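Local atomic coordinates of exopolyphosphatase (Cytophaga hutchinsonii, PDB entry 3MDQ), a protein that probably hydrolyses inorganic polyphosphate from its chain ends, releasing orthophosphate. Residues 7-12 and 60-65; 15-20 and 298-303; 30-35 and 66-71. All coordinates share one frame; numbering follows the deposited sequence. Where two conformers were deposited one is given.

Interaction 1 (7-12 and 60-65); sequences GVIDMG and DTLKKF
Ile9, near the middle of strand 7-11, meets Leu62 and Phe65 of helix 60-65, and the touch is wholly between hydrocarbon groups. With CG1 anti to the carbonyl carbon (chi1 -63°), the branch methyl CG2 falls anti to the backbone N, which carries it out from the strand to the helix. There Ile9 CG2 lies 4.0 Å from Leu62 CD2, and it also approaches the rim of the Phe65 ring near the ring plane, 4.1 Å from Phe65 CD2. The other branch is engaged as well, with Ile9 CG1 4.1 Å from the same Phe65 CD2. Ile9 therefore packs between two residues that lie almost one helical turn apart, on the side of the helix turned to the sheet. Further along the strand, the selenomethionine Met11 swings its end back to the helix. A bend at its last torsion (chi3 62°) directs the methyl CE to within 4.1 Å of Leu62 CD1, the two side chains meeting at about a right angle. Leu62 thus receives one strand residue on each of its methyls.

Within the helix, Thr61 CG2 covers one face of the Phe65 ring, 3.7 Å above its centre, which probably helps to hold the ring's orientation. On the outer side of the helix, Lys64 NZ pairs with Asp60 OD2 in the conformer given, both residues exposed and taking no part in the packing against the strand.

Strand and helix run nearly antiparallel, at 170°, with axes 11.2 Å apart, slightly wider than the roughly 10 Å usual for a helix on a sheet. Strand 15-24 adds Leu18 beside Ile9 and Phe65, strand 76-81 pairs with the strand through its backbone, and helix 91-102 closes over Met11 and Leu62 with Ile98.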
ATOM      1  N   GLY A   7      -3.738 -18.713  -2.531  1.00 11.71           N
ATOM      2  CA  GLY A   7      -4.504 -17.595  -2.015  1.00 10.84           C
ATOM      3  C   GLY A   7      -3.635 -16.751  -1.079  1.00 10.59           C
ATOM      4  O   GLY A   7      -2.960 -17.294  -0.193  1.00 14.35           O
ATOM      5  N   VAL A   8      -3.643 -15.434  -1.273  1.00  9.23           N
ATOM      6  CA  VAL A   8      -2.885 -14.501  -0.462  1.00  8.79           C
ATOM      7  C   VAL A   8      -3.854 -13.472   0.093  1.00  9.01           C
ATOM      8  O   VAL A   8      -4.650 -12.906  -0.652  1.00  9.93           O
ATOM      9  CB  VAL A   8      -1.789 -13.767  -1.286  1.00  9.16           C
ATOM     10  CG1 VAL A   8      -1.035 -12.781  -0.403  1.00 11.37           C
ATOM     11  CG2 VAL A   8      -0.809 -14.755  -1.913  1.00 11.13           C
ATOM     12  N   ILE A   9      -3.765 -13.229   1.406  1.00 10.29           N
ATOM     13  CA  ILE A   9      -4.523 -12.178   2.092  1.00  9.70           C
ATOM     14  C   ILE A   9      -3.500 -11.162   2.640  1.00 11.69           C
ATOM     15  O   ILE A   9      -2.553 -11.530   3.333  1.00 12.80           O
ATOM     16  CB  ILE A   9      -5.398 -12.710   3.243  1.00  9.76           C
ATOM     17  CG1 ILE A   9      -6.451 -13.669   2.708  1.00 11.07           C
ATOM     18  CG2 ILE A   9      -6.025 -11.529   4.045  1.00 12.74           C
ATOM     19  CD1 ILE A   9      -7.164 -14.528   3.772  1.00 13.71           C
ATOM     20  N   ASP A  10      -3.723  -9.897   2.314  1.00  9.88           N
ATOM     21  CA  ASP A  10      -2.967  -8.764   2.851  1.00 11.53           C
ATOM     22  C   ASP A  10      -3.889  -8.089   3.830  1.00 11.33           C
ATOM     23  O   ASP A  10      -4.872  -7.438   3.426  1.00 12.31           O
ATOM     24  CB  ASP A  10      -2.566  -7.827   1.676  1.00 10.23           C
ATOM     25  CG  ASP A  10      -1.979  -6.514   2.102  1.00 17.70           C
ATOM     26  OD1 ASP A  10      -1.771  -6.228   3.307  1.00 17.33           O
ATOM     27  OD2 ASP A  10      -1.724  -5.714   1.173  1.00 16.74           O
HETATM   28  N   MSE A  11      -3.547  -8.177   5.112  1.00 10.95           N
HETATM   29  CA  MSE A  11      -4.342  -7.502   6.172  1.00 12.19           C
HETATM   30  C   MSE A  11      -3.805  -6.110   6.405  1.00 13.93           C
HETATM   31  O   MSE A  11      -3.124  -5.867   7.383  1.00 17.38           O
HETATM   32  CB  MSE A  11      -4.306  -8.283   7.477  1.00 13.70           C
HETATM   33  CG  MSE A  11      -4.978  -9.601   7.359  1.00 11.22           C
HETATM   34 SE   MSE A  11      -4.782 -10.704   8.973  0.75 16.64          SE
HETATM   35  CE  MSE A  11      -5.673  -9.565  10.259  1.00 18.58           C
ATOM     36  N   GLY A  12      -4.133  -5.213   5.504  1.00 11.61           N
ATOM     37  CA  GLY A  12      -3.648  -3.832   5.579  1.00 13.22           C
ATOM     38  C   GLY A  12      -4.371  -3.021   6.631  1.00 15.38           C
ATOM     39  O   GLY A  12      -5.396  -3.414   7.162  1.00 15.89           O
ATOM     40  N   ASP A  60     -15.167 -10.136  10.380  0.60  9.15           N
ATOM     41  CA  ASP A  60     -16.241 -10.171   9.380  0.60 10.81           C
ATOM     42  C   ASP A  60     -15.639 -10.363   7.998  0.60 11.00           C
ATOM     43  O   ASP A  60     -16.026 -11.240   7.237  0.60  9.65           O
ATOM     44  CB  ASP A  60     -17.031  -8.868   9.420  0.60 10.87           C
ATOM     45  CG  ASP A  60     -18.153  -8.829   8.390  0.60 16.31           C
ATOM     46  OD1 ASP A  60     -18.983  -9.762   8.393  0.60 20.04           O
ATOM     47  OD2 ASP A  60     -18.218  -7.867   7.606  0.60 26.67           O
ATOM     48  N   THR A  61     -14.647  -9.556   7.677  1.00  9.96           N
ATOM     49  CA  THR A  61     -14.033  -9.619   6.367  1.00  9.28           C
ATOM     50  C   THR A  61     -13.325 -10.954   6.150  1.00  8.97           C
ATOM     51  O   THR A  61     -13.435 -11.541   5.077  1.00  9.82           O
ATOM     52  CB  THR A  61     -13.047  -8.458   6.179  1.00  9.17           C
ATOM     53  OG1 THR A  61     -13.804  -7.243   6.055  1.00 13.02           O
ATOM     54  CG2 THR A  61     -12.184  -8.620   4.916  1.00 11.03           C
ATOM     55  N   LEU A  62     -12.627 -11.428   7.174  1.00  9.44           N
ATOM     56  CA  LEU A  62     -11.924 -12.694   7.036  1.00  8.37           C
ATOM     57  C   LEU A  62     -12.873 -13.903   6.880  1.00  8.68           C
ATOM     58  O   LEU A  62     -12.544 -14.858   6.161  1.00  9.47           O
ATOM     59  CB  LEU A  62     -10.870 -12.872   8.141  1.00  9.28           C
ATOM     60  CG  LEU A  62      -9.692 -11.873   7.985  1.00 11.70           C
ATOM     61  CD1 LEU A  62      -8.841 -11.877   9.218  1.00 14.74           C
ATOM     62  CD2 LEU A  62      -8.851 -12.125   6.749  1.00 12.05           C
ATOM     63  N   LYS A  63     -14.061 -13.848   7.505  1.00  8.99           N
ATOM     64  CA  LYS A  63     -15.061 -14.882   7.318  1.00  7.44           C
ATOM     65  C   LYS A  63     -15.512 -14.885   5.863  1.00 10.28           C
ATOM     66  O   LYS A  63     -15.642 -15.940   5.245  1.00  7.78           O
ATOM     67  CB  LYS A  63     -16.235 -14.694   8.271  1.00  8.96           C
ATOM     68  CG  LYS A  63     -15.911 -15.025   9.738  1.00 10.80           C
ATOM     69  CD  LYS A  63     -17.085 -14.839  10.684  1.00 12.32           C
ATOM     70  CE  LYS A  63     -18.146 -15.951  10.550  1.00 11.43           C
ATOM     71  NZ  LYS A  63     -17.617 -17.313  10.958  1.00 11.27           N
ATOM     72  N   LYS A  64     -15.727 -13.702   5.290  1.00  7.67           N
ATOM     73  CA  LYS A  64     -16.058 -13.612   3.883  1.00  7.73           C
ATOM     74  C   LYS A  64     -14.945 -14.090   2.952  1.00  8.36           C
ATOM     75  O   LYS A  64     -15.198 -14.800   1.977  1.00  8.40           O
ATOM     76  CB  LYS A  64     -16.498 -12.197   3.540  1.00  9.51           C
ATOM     77  CG  LYS A  64     -17.835 -11.845   4.196  1.00 14.02           C
ATOM     78  CD  LYS A  64     -18.191 -10.368   4.010  1.00 21.39           C
ATOM     79  CE  LYS A  64     -19.483 -10.038   4.758  1.00 30.14           C
ATOM     80  NZ  LYS A  64     -19.736  -8.584   4.825  1.00 36.58           N
ATOM     81  N   PHE A  65     -13.706 -13.721   3.253  1.00  8.13           N
ATOM     82  CA  PHE A  65     -12.580 -14.185   2.459  1.00  8.39           C
ATOM     83  C   PHE A  65     -12.419 -15.706   2.556  1.00  9.27           C
ATOM     84  O   PHE A  65     -12.106 -16.359   1.570  1.00  8.91           O
ATOM     85  CB  PHE A  65     -11.276 -13.513   2.926  1.00 10.84           C
ATOM     86  CG  PHE A  65     -11.079 -12.070   2.432  1.00 11.36           C
ATOM     87  CD1 PHE A  65     -12.074 -11.343   1.752  1.00 10.44           C
ATOM     88  CD2 PHE A  65      -9.895 -11.413   2.731  1.00 10.08           C
ATOM     89  CE1 PHE A  65     -11.826 -10.020   1.309  1.00 12.14           C
ATOM     90  CE2 PHE A  65      -9.664 -10.088   2.273  1.00  9.71           C
ATOM     91  CZ  PHE A  65     -10.611  -9.425   1.581  1.00 12.54           C
TER

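Interaction 2 (15-20 and 298-303); sequences TFHLLI and SLKEGV. With SO4 (sulfate ion), chain E.
Lys300 starts with CG wedged between its backbone N and carbonyl carbon, runs extended along the strand side of the helix and bends only at its last torsion (chi4 -61°), so that its aliphatic part meets strand 15-20 while its amine turns back to Glu301. Lys300 CD comes 3.7 Å from His17 CB, and Lys300 CG packs 4.1 Å from Leu19 CD2, the lysine and leucine crossing at about a right angle. The same leucine methyl also lies beside the Glu301 side chain. The buried amine is answered by the carboxylate: Lys300 NZ lies 3.0 Å from Glu301 OE2, met by the syn lone pair of that oxygen, and binds OE1 more weakly.

In this actin-like fold the C-terminal helix 299-309 returns to the first sheet and packs on it opposite helix 52-71, crossing strand 15-20 at -36° with axes 9.2 Å apart. Glu301 OE1 reaches back to accept a nearly straight bond (169°) from Ser298 N, tying down the start of the helix. At the start of segment 15-20, away from the helix, Thr15 OG1 donates to a sulfate oxygen, O4, at 2.7 Å. Asn14 and Arg269 also bind this sulfate, which probably comes from the crystallisation liquor but may mark a phosphate-binding site.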
ATOM      1  N   THR A  15      -7.394  -1.343   4.309  1.00 12.36           N
ATOM      2  CA  THR A  15      -8.050  -2.224   3.372  1.00 12.80           C
ATOM      3  C   THR A  15      -7.424  -3.598   3.415  1.00 12.65           C
ATOM      4  O   THR A  15      -6.195  -3.742   3.464  1.00 14.30           O
ATOM      5  CB  THR A  15      -7.902  -1.648   1.960  1.00 16.49           C
ATOM      6  OG1 THR A  15      -8.472  -0.317   1.959  1.00 18.13           O
ATOM      7  CG2 THR A  15      -8.581  -2.559   0.889  1.00 17.39           C
ATOM      8  N   PHE A  16      -8.273  -4.645   3.460  1.00 10.49           N
ATOM      9  CA  PHE A  16      -7.791  -6.019   3.357  1.00 10.45           C
ATOM     10  C   PHE A  16      -7.955  -6.442   1.905  1.00 10.76           C
ATOM     11  O   PHE A  16      -8.941  -6.097   1.287  1.00 11.46           O
ATOM     12  CB  PHE A  16      -8.617  -7.007   4.224  1.00  9.58           C
ATOM     13  CG  PHE A  16      -8.308  -6.999   5.701  1.00  7.80           C
ATOM     14  CD1 PHE A  16      -7.640  -5.974   6.312  1.00  9.09           C
ATOM     15  CD2 PHE A  16      -8.757  -8.023   6.529  1.00  8.57           C
ATOM     16  CE1 PHE A  16      -7.360  -5.995   7.668  1.00  9.14           C
ATOM     17  CE2 PHE A  16      -8.507  -8.013   7.885  1.00 10.01           C
ATOM     18  CZ  PHE A  16      -7.814  -6.976   8.459  1.00 10.23           C
ATOM     19  N   HIS A  17      -6.996  -7.227   1.410  1.00  9.43           N
ATOM     20  CA  HIS A  17      -7.020  -7.717   0.024  1.00 10.85           C
ATOM     21  C   HIS A  17      -6.949  -9.208  -0.015  1.00 11.06           C
ATOM     22  O   HIS A  17      -6.225  -9.834   0.789  1.00 11.81           O
ATOM     23  CB  HIS A  17      -5.814  -7.171  -0.751  1.00 10.55           C
ATOM     24  CG  HIS A  17      -5.801  -5.684  -0.855  1.00 12.27           C
ATOM     25  ND1 HIS A  17      -6.412  -5.011  -1.892  1.00 16.96           N
ATOM     26  CD2 HIS A  17      -5.298  -4.736  -0.029  1.00 18.19           C
ATOM     27  CE1 HIS A  17      -6.265  -3.703  -1.702  1.00 17.87           C
ATOM     28  NE2 HIS A  17      -5.592  -3.511  -0.585  1.00 18.49           N
ATOM     29  N   LEU A  18      -7.639  -9.798  -0.991  1.00 10.79           N
ATOM     30  CA  LEU A  18      -7.616 -11.212  -1.259  1.00  9.55           C
ATOM     31  C   LEU A  18      -7.267 -11.414  -2.736  1.00 10.53           C
ATOM     32  O   LEU A  18      -7.954 -10.928  -3.600  1.00 10.72           O
ATOM     33  CB  LEU A  18      -8.974 -11.877  -0.994  1.00 11.16           C
ATOM     34  CG  LEU A  18      -9.116 -13.342  -1.412  1.00 10.61           C
ATOM     35  CD1 LEU A  18      -8.156 -14.326  -0.665  1.00 10.13           C
ATOM     36  CD2 LEU A  18     -10.589 -13.778  -1.187  1.00 10.19           C
ATOM     37  N   LEU A  19      -6.186 -12.144  -2.974  1.00  9.01           N
ATOM     38  CA  LEU A  19      -5.766 -12.527  -4.310  1.00  9.61           C
ATOM     39  C   LEU A  19      -5.717 -14.047  -4.427  1.00  8.34           C
ATOM     40  O   LEU A  19      -5.028 -14.705  -3.647  1.00 10.86           O
ATOM     41  CB  LEU A  19      -4.378 -11.978  -4.595  1.00  9.75           C
ATOM     42  CG  LEU A  19      -3.769 -12.297  -5.967  1.00 11.16           C
ATOM     43  CD1 LEU A  19      -4.504 -11.574  -7.055  1.00 13.60           C
ATOM     44  CD2 LEU A  19      -2.260 -11.858  -5.983  1.00 12.62           C
ATOM     45  N   ILE A  20      -6.430 -14.616  -5.396  1.00  9.39           N
ATOM     46  CA  ILE A  20      -6.390 -16.032  -5.655  1.00  9.35           C
ATOM     47  C   ILE A  20      -5.920 -16.220  -7.082  1.00 11.64           C
ATOM     48  O   ILE A  20      -6.474 -15.596  -7.993  1.00 11.13           O
ATOM     49  CB  ILE A  20      -7.745 -16.738  -5.453  1.00  8.83           C
ATOM     50  CG1 ILE A  20      -8.218 -16.567  -4.023  1.00  9.05           C
ATOM     51  CG2 ILE A  20      -7.608 -18.267  -5.809  1.00 11.26           C
ATOM     52  CD1 ILE A  20      -9.670 -17.060  -3.722  1.00 12.08           C
ATOM     53  N   SER A 298       1.569  -4.876  -5.607  1.00 10.02           N
ATOM     54  CA  SER A 298       2.090  -4.435  -4.337  1.00 10.47           C
ATOM     55  C   SER A 298       2.320  -5.697  -3.462  1.00 10.09           C
ATOM     56  O   SER A 298       2.731  -6.729  -3.968  1.00 10.18           O
ATOM     57  CB  SER A 298       1.182  -3.392  -3.694  1.00 13.12           C
ATOM     58  OG  SER A 298      -0.111  -3.875  -3.440  1.00 14.69           O
ATOM     59  N   LEU A 299       2.113  -5.597  -2.155  1.00  9.29           N
ATOM     60  CA  LEU A 299       2.478  -6.689  -1.267  1.00  8.84           C
ATOM     61  C   LEU A 299       1.916  -8.054  -1.654  1.00  9.88           C
ATOM     62  O   LEU A 299       2.654  -9.034  -1.661  1.00  9.72           O
ATOM     63  CB  LEU A 299       2.076  -6.376   0.193  1.00  9.16           C
ATOM     64  CG  LEU A 299       2.334  -7.470   1.221  1.00 10.21           C
ATOM     65  CD1 LEU A 299       3.815  -7.755   1.351  1.00  8.77           C
ATOM     66  CD2 LEU A 299       1.742  -7.004   2.576  1.00 11.99           C
ATOM     67  N   LYS A 300       0.624  -8.131  -1.954  1.00 10.56           N
ATOM     68  CA  LYS A 300       0.004  -9.439  -2.191  1.00  9.83           C
ATOM     69  C   LYS A 300       0.638 -10.158  -3.395  1.00  8.85           C
ATOM     70  O   LYS A 300       0.882 -11.365  -3.360  1.00  8.86           O
ATOM     71  CB  LYS A 300      -1.518  -9.315  -2.336  1.00 10.26           C
ATOM     72  CG  LYS A 300      -2.024  -8.571  -3.548  1.00 10.66           C
ATOM     73  CD  LYS A 300      -3.497  -8.093  -3.430  1.00 14.83           C
ATOM     74  CE  LYS A 300      -4.045  -7.425  -4.765  1.00 18.05           C
ATOM     75  NZ  LYS A 300      -3.241  -6.252  -5.075  1.00 24.25           N
ATOM     76  N   GLU A 301       0.932  -9.390  -4.440  1.00  9.53           N
ATOM     77  CA  GLU A 301       1.635  -9.939  -5.585  1.00  9.72           C
ATOM     78  C   GLU A 301       3.084 -10.296  -5.262  1.00  9.56           C
ATOM     79  O   GLU A 301       3.596 -11.292  -5.733  1.00  9.20           O
ATOM     80  CB  GLU A 301       1.593  -9.029  -6.800  1.00  9.16           C
ATOM     81  CG  GLU A 301       0.209  -8.928  -7.445  1.00 11.41           C
ATOM     82  CD  GLU A 301      -0.726  -7.930  -6.824  1.00 12.89           C
ATOM     83  OE1 GLU A 301      -0.324  -7.079  -5.986  1.00 11.84           O
ATOM     84  OE2 GLU A 301      -1.950  -7.987  -7.200  1.00 18.06           O
ATOM     85  N   GLY A 302       3.746  -9.486  -4.446  1.00  9.34           N
ATOM     86  CA  GLY A 302       5.073  -9.851  -4.025  1.00  9.57           C
ATOM     87  C   GLY A 302       5.140 -11.130  -3.245  1.00 10.07           C
ATOM     88  O   GLY A 302       6.084 -11.900  -3.392  1.00  8.81           O
ATOM     89  N   VAL A 303       4.148 -11.352  -2.392  1.00  8.87           N
ATOM     90  CA  VAL A 303       4.025 -12.621  -1.664  1.00  7.63           C
ATOM     91  C   VAL A 303       3.860 -13.794  -2.645  1.00  7.82           C
ATOM     92  O   VAL A 303       4.561 -14.820  -2.553  1.00  8.85           O
ATOM     93  CB  VAL A 303       2.881 -12.545  -0.628  1.00  7.02           C
ATOM     94  CG1 VAL A 303       2.523 -13.929  -0.088  1.00  9.23           C
ATOM     95  CG2 VAL A 303       3.238 -11.575   0.504  1.00  8.23           C
TER
HETATM   96  S   SO4 E 318      -5.980   2.450   1.422  0.70 15.71           S
HETATM   97  O1  SO4 E 318      -6.898   3.336   2.209  0.70 15.77           O
HETATM   98  O2  SO4 E 318      -4.838   1.935   2.134  0.70 14.48           O
HETATM   99  O3  SO4 E 318      -5.393   3.288   0.328  0.70 12.34           O
HETATM  100  O4  SO4 E 318      -6.686   1.309   0.817  0.70 15.71           O

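Interaction 3 (30-35 and 66-71); sequences TLVNEK and RVILDE. With SO4 (sulfate ion), chain F.
Ile68 of the helix meets Val32 and Glu34 of the strand with its two branches. The firmly packed part is methyl on methyl: Ile68 CG2 lies against both methyls of Val32, 4.0 Å from Val32 CG2 and 4.1 Å from Val32 CG1. The other arm, ending in Ile68 CD1, borders the Glu34 carboxylate in the conformer given. Because Glu34 was deposited in two conformers, this touch at the rim is not firmly fixed, and it sets a charged group beside a hydrocarbon where the first sets apolar groups together.

On the helix's solvent side, Arg66 grips Asp70 side-on, with Arg66 NE 2.8 Å from Asp70 OD2 in a nearly straight bond (171°) and NH2 bound to the second oxygen. At the end of segment 30-35, Lys35 NZ gives a 2.6 Å bond to O1 of a sulfate ion that Arg269 also holds.

Strand 27-37 is an outermost strand of its sheet, and Leu31 and Val32 form a classic beta bulge opposite Ile20. Ile68 also packs on Leu18 and Ile20 of strand 15-24, so the end of helix 52-71 overlies both strands.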
ATOM      1  N   THR A  30      -5.031 -14.774 -12.592  1.00 16.48           N
ATOM      2  CA  THR A  30      -5.861 -14.296 -11.504  1.00 15.15           C
ATOM      3  C   THR A  30      -7.292 -14.839 -11.599  1.00 15.82           C
ATOM      4  O   THR A  30      -7.988 -14.629 -12.604  1.00 17.53           O
ATOM      5  CB  THR A  30      -5.877 -12.786 -11.473  1.00 15.55           C
ATOM      6  OG1 THR A  30      -4.520 -12.314 -11.362  1.00 18.17           O
ATOM      7  CG2 THR A  30      -6.704 -12.250 -10.286  1.00 14.59           C
ATOM      8  N   LEU A  31      -7.720 -15.515 -10.543  1.00 14.11           N
ATOM      9  CA  LEU A  31      -9.112 -15.908 -10.364  1.00 13.61           C
ATOM     10  C   LEU A  31      -9.920 -14.894  -9.570  1.00 12.36           C
ATOM     11  O   LEU A  31     -11.085 -14.677  -9.872  1.00 15.66           O
ATOM     12  CB  LEU A  31      -9.159 -17.273  -9.666  1.00 14.13           C
ATOM     13  CG  LEU A  31      -8.511 -18.470 -10.344  1.00 17.33           C
ATOM     14  CD1 LEU A  31      -8.778 -19.700  -9.518  1.00 17.34           C
ATOM     15  CD2 LEU A  31      -9.028 -18.657 -11.767  1.00 19.20           C
ATOM     16  N   VAL A  32      -9.349 -14.350  -8.484  1.00 11.73           N
ATOM     17  CA  VAL A  32     -10.035 -13.395  -7.605  1.00 11.76           C
ATOM     18  C   VAL A  32      -9.037 -12.309  -7.205  1.00  9.44           C
ATOM     19  O   VAL A  32      -7.892 -12.617  -6.871  1.00 11.71           O
ATOM     20  CB  VAL A  32     -10.518 -14.088  -6.295  1.00 14.38           C
ATOM     21  CG1 VAL A  32     -11.130 -13.065  -5.309  1.00 17.94           C
ATOM     22  CG2 VAL A  32     -11.514 -15.220  -6.601  1.00 13.82           C
ATOM     23  N   ASN A  33      -9.476 -11.050  -7.267  1.00 12.33           N
ATOM     24  CA  ASN A  33      -8.750  -9.936  -6.729  1.00 12.06           C
ATOM     25  C   ASN A  33      -9.818  -9.053  -6.076  1.00 16.95           C
ATOM     26  O   ASN A  33     -10.517  -8.335  -6.771  1.00 16.86           O
ATOM     27  CB  ASN A  33      -7.988  -9.218  -7.829  1.00 13.73           C
ATOM     28  CG  ASN A  33      -7.102  -8.112  -7.291  1.00 19.78           C
ATOM     29  OD1 ASN A  33      -7.272  -7.661  -6.169  1.00 25.97           O
ATOM     30  ND2 ASN A  33      -6.130  -7.690  -8.087  1.00 26.93           N
ATOM     31  N   GLU A  34      -9.927  -9.147  -4.746  0.50 15.61           N
ATOM     32  CA  GLU A  34     -11.040  -8.607  -3.958  0.50 15.96           C
ATOM     33  C   GLU A  34     -10.458  -7.688  -2.889  0.50 14.50           C
ATOM     34  O   GLU A  34      -9.370  -7.955  -2.402  0.50 15.20           O
ATOM     35  CB  GLU A  34     -11.753  -9.780  -3.263  0.50 17.43           C
ATOM     36  CG  GLU A  34     -12.978  -9.432  -2.460  0.50 26.38           C
ATOM     37  CD  GLU A  34     -14.229  -9.997  -3.069  0.50 32.38           C
ATOM     38  OE1 GLU A  34     -14.107 -10.742  -4.065  0.50 32.95           O
ATOM     39  OE2 GLU A  34     -15.327  -9.709  -2.552  0.50 35.21           O
ATOM     40  N   LYS A  35     -11.164  -6.615  -2.527  1.00 14.82           N
ATOM     41  CA  LYS A  35     -10.773  -5.801  -1.398  1.00 14.45           C
ATOM     42  C   LYS A  35     -11.963  -5.566  -0.477  1.00 15.78           C
ATOM     43  O   LYS A  35     -13.132  -5.658  -0.881  1.00 15.44           O
ATOM     44  CB  LYS A  35     -10.219  -4.452  -1.836  1.00 18.09           C
ATOM     45  CG  LYS A  35     -11.236  -3.553  -2.503  1.00 24.94           C
ATOM     46  CD  LYS A  35     -10.587  -2.216  -2.969  1.00 34.58           C
ATOM     47  CE  LYS A  35     -11.424  -1.576  -4.088  1.00 40.93           C
ATOM     48  NZ  LYS A  35     -10.643  -0.624  -4.915  1.00 41.55           N
ATOM     49  N   ARG A  66     -12.648 -16.273   3.738  1.00  9.95           N
ATOM     50  CA  ARG A  66     -12.556 -17.721   3.914  1.00  8.84           C
ATOM     51  C   ARG A  66     -13.581 -18.426   3.012  1.00  7.52           C
ATOM     52  O   ARG A  66     -13.238 -19.423   2.338  1.00  7.29           O
ATOM     53  CB  ARG A  66     -12.752 -18.084   5.379  1.00  9.00           C
ATOM     54  CG  ARG A  66     -12.863 -19.583   5.657  1.00  9.16           C
ATOM     55  CD  ARG A  66     -11.555 -20.337   5.574  1.00 12.16           C
ATOM     56  NE  ARG A  66     -11.753 -21.744   5.219  1.00 11.35           N
ATOM     57  CZ  ARG A  66     -11.113 -22.805   5.716  1.00 12.90           C
ATOM     58  NH1 ARG A  66     -10.325 -22.734   6.777  1.00 12.60           N
ATOM     59  NH2 ARG A  66     -11.356 -23.988   5.180  1.00  9.94           N
ATOM     60  N   VAL A  67     -14.807 -17.894   2.932  1.00  7.10           N
ATOM     61  CA  VAL A  67     -15.779 -18.479   2.017  1.00  7.10           C
ATOM     62  C   VAL A  67     -15.253 -18.469   0.587  1.00  7.25           C
ATOM     63  O   VAL A  67     -15.374 -19.438  -0.126  1.00  8.20           O
ATOM     64  CB  VAL A  67     -17.146 -17.760   2.054  1.00  6.95           C
ATOM     65  CG1 VAL A  67     -18.041 -18.268   0.910  1.00  9.12           C
ATOM     66  CG2 VAL A  67     -17.831 -17.971   3.413  1.00  9.65           C
ATOM     67  N   ILE A  68     -14.715 -17.332   0.154  1.00  7.43           N
ATOM     68  CA  ILE A  68     -14.239 -17.217  -1.236  1.00  8.48           C
ATOM     69  C   ILE A  68     -13.074 -18.189  -1.494  1.00  8.74           C
ATOM     70  O   ILE A  68     -13.008 -18.844  -2.526  1.00 10.18           O
ATOM     71  CB  ILE A  68     -13.826 -15.767  -1.575  1.00  9.03           C
ATOM     72  CG1 ILE A  68     -15.016 -14.816  -1.486  1.00 12.45           C
ATOM     73  CG2 ILE A  68     -13.194 -15.736  -2.972  1.00  9.46           C
ATOM     74  CD1 ILE A  68     -14.679 -13.361  -1.413  1.00 11.56           C
ATOM     75  N   LEU A  69     -12.172 -18.313  -0.535  1.00  8.99           N
ATOM     76  CA  LEU A  69     -11.073 -19.287  -0.648  1.00  8.45           C
ATOM     77  C   LEU A  69     -11.615 -20.706  -0.843  1.00  8.82           C
ATOM     78  O   LEU A  69     -11.154 -21.479  -1.690  1.00  9.78           O
ATOM     79  CB  LEU A  69     -10.192 -19.218   0.609  1.00  9.43           C
ATOM     80  CG  LEU A  69      -9.293 -18.018   0.691  1.00 10.04           C
ATOM     81  CD1 LEU A  69      -8.712 -17.899   2.145  1.00 12.33           C
ATOM     82  CD2 LEU A  69      -8.122 -18.108  -0.318  1.00  9.92           C
ATOM     83  N   ASP A  70     -12.576 -21.069  -0.009  1.00  8.25           N
ATOM     84  CA  ASP A  70     -13.179 -22.374  -0.079  1.00  7.95           C
ATOM     85  C   ASP A  70     -13.930 -22.600  -1.388  1.00  9.47           C
ATOM     86  O   ASP A  70     -13.885 -23.702  -1.967  1.00  9.19           O
ATOM     87  CB  ASP A  70     -14.123 -22.597   1.125  1.00  7.64           C
ATOM     88  CG  ASP A  70     -13.357 -22.726   2.446  1.00  8.06           C
ATOM     89  OD1 ASP A  70     -12.209 -23.266   2.388  1.00 11.16           O
ATOM     90  OD2 ASP A  70     -13.877 -22.279   3.498  1.00  9.92           O
ATOM     91  N   GLU A  71     -14.594 -21.553  -1.868  1.00  8.17           N
ATOM     92  CA  GLU A  71     -15.345 -21.638  -3.140  1.00 10.08           C
ATOM     93  C   GLU A  71     -14.412 -21.853  -4.332  1.00 12.13           C
ATOM     94  O   GLU A  71     -14.877 -22.242  -5.399  1.00 14.57           O
ATOM     95  CB  GLU A  71     -16.175 -20.379  -3.357  1.00 12.21           C
ATOM     96  CG  GLU A  71     -17.434 -20.411  -2.587  1.00 14.08           C
ATOM     97  CD  GLU A  71     -18.202 -19.091  -2.501  1.00 14.89           C
ATOM     98  OE1 GLU A  71     -17.641 -18.022  -2.820  1.00 22.45           O
ATOM     99  OE2 GLU A  71     -19.371 -19.163  -2.061  1.00 22.32           O
TER
HETATM  100  S   SO4 F 319      -7.118  -0.526  -4.592  0.70 28.64           S
HETATM  101  O1  SO4 F 319      -8.297   0.135  -4.020  0.70 35.68           O
HETATM  102  O2  SO4 F 319      -6.222  -0.899  -3.504  0.70 29.55           O
HETATM  103  O3  SO4 F 319      -6.463   0.414  -5.496  0.70 27.78           O
HETATM  104  O4  SO4 F 319      -7.526  -1.731  -5.323  0.70 37.37           O

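Overall arrangement
All three contacts belong to the five-stranded sheet of one domain, their centres about 9 to 11 Å apart. Strands 5-11, 15-24 and 27-37 follow one another in the chain and lie side by side, joined by backbone bonds such as Val8 N to Leu19 O (2.8 Å). Along the chain the segments of interaction 1 alternate with those of 2 and of 3, while both segments of 3 fall between those of 2. Interactions 1 and 3 use successive turns of helix 52-71, whereas interaction 2 brings in helix 299-309 on the other face. The sheet is thus sandwiched between an early and a late helix, and the two sulfates near 15-20 and 30-35 may mark where phosphate groups bind.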